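Local atomic coordinates of putative c-1-tetrahydrofolate synthase, cytoplasmic (Leishmania major, PDB entry 4A26), a protein that probably catalyses two steps of folate one-carbon metabolism, oxidation of N5,N10-methylenetetrahydrofolate and hydrolysis of the resulting methenyl form, as a homodimeric dehydrogenase/cyclohydrolase. Residues A17-L22 against A62-M67. Numbering follows the deposited sequence.
Sequences AIRSEL and AAEVGM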
loop_
_atom_site.group_PDB
_atom_site.type_symbol
_atom_site.label_atom_id
_atom_site.label_comp_id
_atom_site.label_asym_id
_atom_site.label_seq_id
_atom_site.Cartn_x
_atom_site.Cartn_y
_atom_site.Cartn_z
ATOM N N ALA A 17 -17.363 -24.383 1.829
ATOM C CA ALA A 17 -16.440 -25.096 2.706
ATOM C C ALA A 17 -15.939 -24.192 3.831
ATOM O O ALA A 17 -15.828 -24.627 4.978
ATOM C CB ALA A 17 -15.264 -25.635 1.911
ATOM N N ILE A 18 -15.640 -22.937 3.494
ATOM C CA ILE A 18 -15.145 -21.971 4.469
ATOM C C ILE A 18 -16.206 -21.625 5.516
ATOM O O ILE A 18 -15.903 -21.572 6.708
ATOM C CB ILE A 18 -14.624 -20.688 3.784
ATOM C CG1 ILE A 18 -13.258 -20.959 3.148
ATOM C CG2 ILE A 18 -14.501 -19.549 4.785
ATOM C CD1 ILE A 18 -12.777 -19.870 2.226
ATOM N N ARG A 19 -17.447 -21.412 5.081
ATOM C CA ARG A 19 -18.542 -21.150 6.022
ATOM C C ARG A 19 -18.690 -22.281 7.035
ATOM O O ARG A 19 -18.916 -22.030 8.221
ATOM C CB ARG A 19 -19.867 -20.926 5.286
ATOM C CG ARG A 19 -19.945 -19.593 4.547
ATOM C CD ARG A 19 -21.381 -19.225 4.190
ATOM N NE ARG A 19 -22.004 -20.187 3.283
ATOM C CZ ARG A 19 -21.768 -20.266 1.974
ATOM N NH1 ARG A 19 -20.904 -19.444 1.389
ATOM N NH2 ARG A 19 -22.393 -21.178 1.237
ATOM N N SER A 20 -18.548 -23.520 6.566
ATOM C CA SER A 20 -18.591 -24.695 7.442
ATOM C C SER A 20 -17.448 -24.685 8.454
ATOM O O SER A 20 -17.647 -24.998 9.627
ATOM C CB SER A 20 -18.527 -25.981 6.617
ATOM O OG SER A 20 -18.398 -27.115 7.456
ATOM N N GLU A 21 -16.253 -24.334 7.988
ATOM C CA GLU A 21 -15.082 -24.244 8.857
ATOM C C GLU A 21 -15.250 -23.158 9.916
ATOM O O GLU A 21 -14.922 -23.375 11.086
ATOM C CB GLU A 21 -13.828 -23.979 8.029
ATOM C CG GLU A 21 -13.414 -25.163 7.179
ATOM C CD GLU A 21 -12.534 -24.780 6.007
ATOM O OE1 GLU A 21 -11.950 -23.673 6.005
ATOM O OE2 GLU A 21 -12.420 -25.604 5.075
ATOM N N LEU A 22 -15.756 -21.997 9.504
ATOM C CA LEU A 22 -16.035 -20.903 10.433
ATOM C C LEU A 22 -17.071 -21.317 11.468
ATOM O O LEU A 22 -16.915 -21.037 12.658
ATOM C CB LEU A 22 -16.535 -19.664 9.684
ATOM C CG LEU A 22 -15.500 -18.948 8.814
ATOM C CD1 LEU A 22 -16.192 -18.033 7.814
ATOM C CD2 LEU A 22 -14.517 -18.167 9.676
ATOM N N ALA A 62 -23.835 -14.754 8.423
ATOM C CA ALA A 62 -23.426 -14.650 9.825
ATOM C C ALA A 62 -24.273 -15.540 10.739
ATOM O O ALA A 62 -23.775 -16.062 11.734
ATOM C CB ALA A 62 -23.496 -13.197 10.291
ATOM N N ALA A 63 -25.549 -15.708 10.401
ATOM C CA ALA A 63 -26.432 -16.600 11.157
ATOM C C ALA A 63 -26.090 -18.084 10.951
ATOM O O ALA A 63 -26.197 -18.873 11.890
ATOM C CB ALA A 63 -27.888 -16.335 10.795
ATOM N N GLU A 64 -25.687 -18.456 9.733
ATOM C CA GLU A 64 -25.289 -19.842 9.427
ATOM C C GLU A 64 -24.052 -20.295 10.198
ATOM O O GLU A 64 -23.905 -21.481 10.493
ATOM C CB GLU A 64 -25.001 -20.015 7.937
ATOM C CG GLU A 64 -26.214 -19.906 7.035
ATOM C CD GLU A 64 -25.839 -19.921 5.562
ATOM O OE1 GLU A 64 -24.862 -20.622 5.199
ATOM O OE2 GLU A 64 -26.514 -19.221 4.774
ATOM N N VAL A 65 -23.167 -19.347 10.497
ATOM C CA VAL A 65 -21.910 -19.618 11.197
ATOM C C VAL A 65 -22.049 -19.487 12.727
ATOM O O VAL A 65 -21.138 -19.844 13.470
ATOM C CB VAL A 65 -20.789 -18.684 10.654
ATOM C CG1 VAL A 65 -19.589 -18.650 11.578
ATOM C CG2 VAL A 65 -20.376 -19.122 9.257
ATOM N N GLY A 66 -23.191 -18.989 13.191
ATOM C CA GLY A 66 -23.454 -18.862 14.623
ATOM C C GLY A 66 -22.909 -17.589 15.248
ATOM O O GLY A 66 -22.657 -17.544 16.453
ATOM N N MET A 67 -22.728 -16.556 14.428
ATOM C CA MET A 67 -22.314 -15.245 14.912
ATOM C C MET A 67 -23.531 -14.432 15.320
ATOM O O MET A 67 -24.647 -14.695 14.867
ATOM C CB MET A 67 -21.550 -14.488 13.826
ATOM C CG MET A 67 -20.155 -15.010 13.582
ATOM S SD MET A 67 -19.291 -14.093 12.295
ATOM C CE MET A 67 -17.680 -14.880 12.359
#
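Leu22 and Val65 have the nearest CA atoms, 6.1 Å apart, between 17-22, a piece of the long helix 11-32, and 62-67, the end of helix 49-64 with the turn that follows. The 17-22 piece is regular helix, with Leu22 N bonded to Ile18 O. In the other segment the chain winds up in a Schellman motif: Gly66 takes a positive phi of 85°, Met67 N reaches back to Ala62 O at 2.9 Å, and a weaker bond joins Gly66 N to Ala63 O. Val65, just before that glycine, makes the largest single share of the contact, splitting its two methyls over the turn from Arg19 to Leu22. With CG1 anti to the backbone N (chi1 164°), this branch rests against Leu22, 3.7 Å from Leu22 CB and as near to the carbonyl carbon of the same residue. The other branch, CG2, lies over the helix backbone, 3.4 Å from Arg19 O, and also borders Leu22 CB. One helical turn before Leu22, the Arg19 chain bends at chi3 and brings NE to 3.5 Å from Glu64 OE1. This is a salt bridge with only a weak hydrogen bond, its N-H...O angle 135°; the guanidinium and carboxylate planes stand almost perpendicular, so the two groups do not pair flat as a two-pronged bridge would. The charged pair lies at the more exposed margin, while Leu22 and Val65 are buried, and Leu22 continues inward onto Leu286 and Leu290 of helix 279-297. Helix 49-64 is the crossover of a beta-alpha-beta unit, joining neighbouring parallel strands 39-45 and 68-74 in the beta-sheet of this alpha/beta catalytic domain; its C-terminal end and the turn leading into 68-74 pack on helix 11-32.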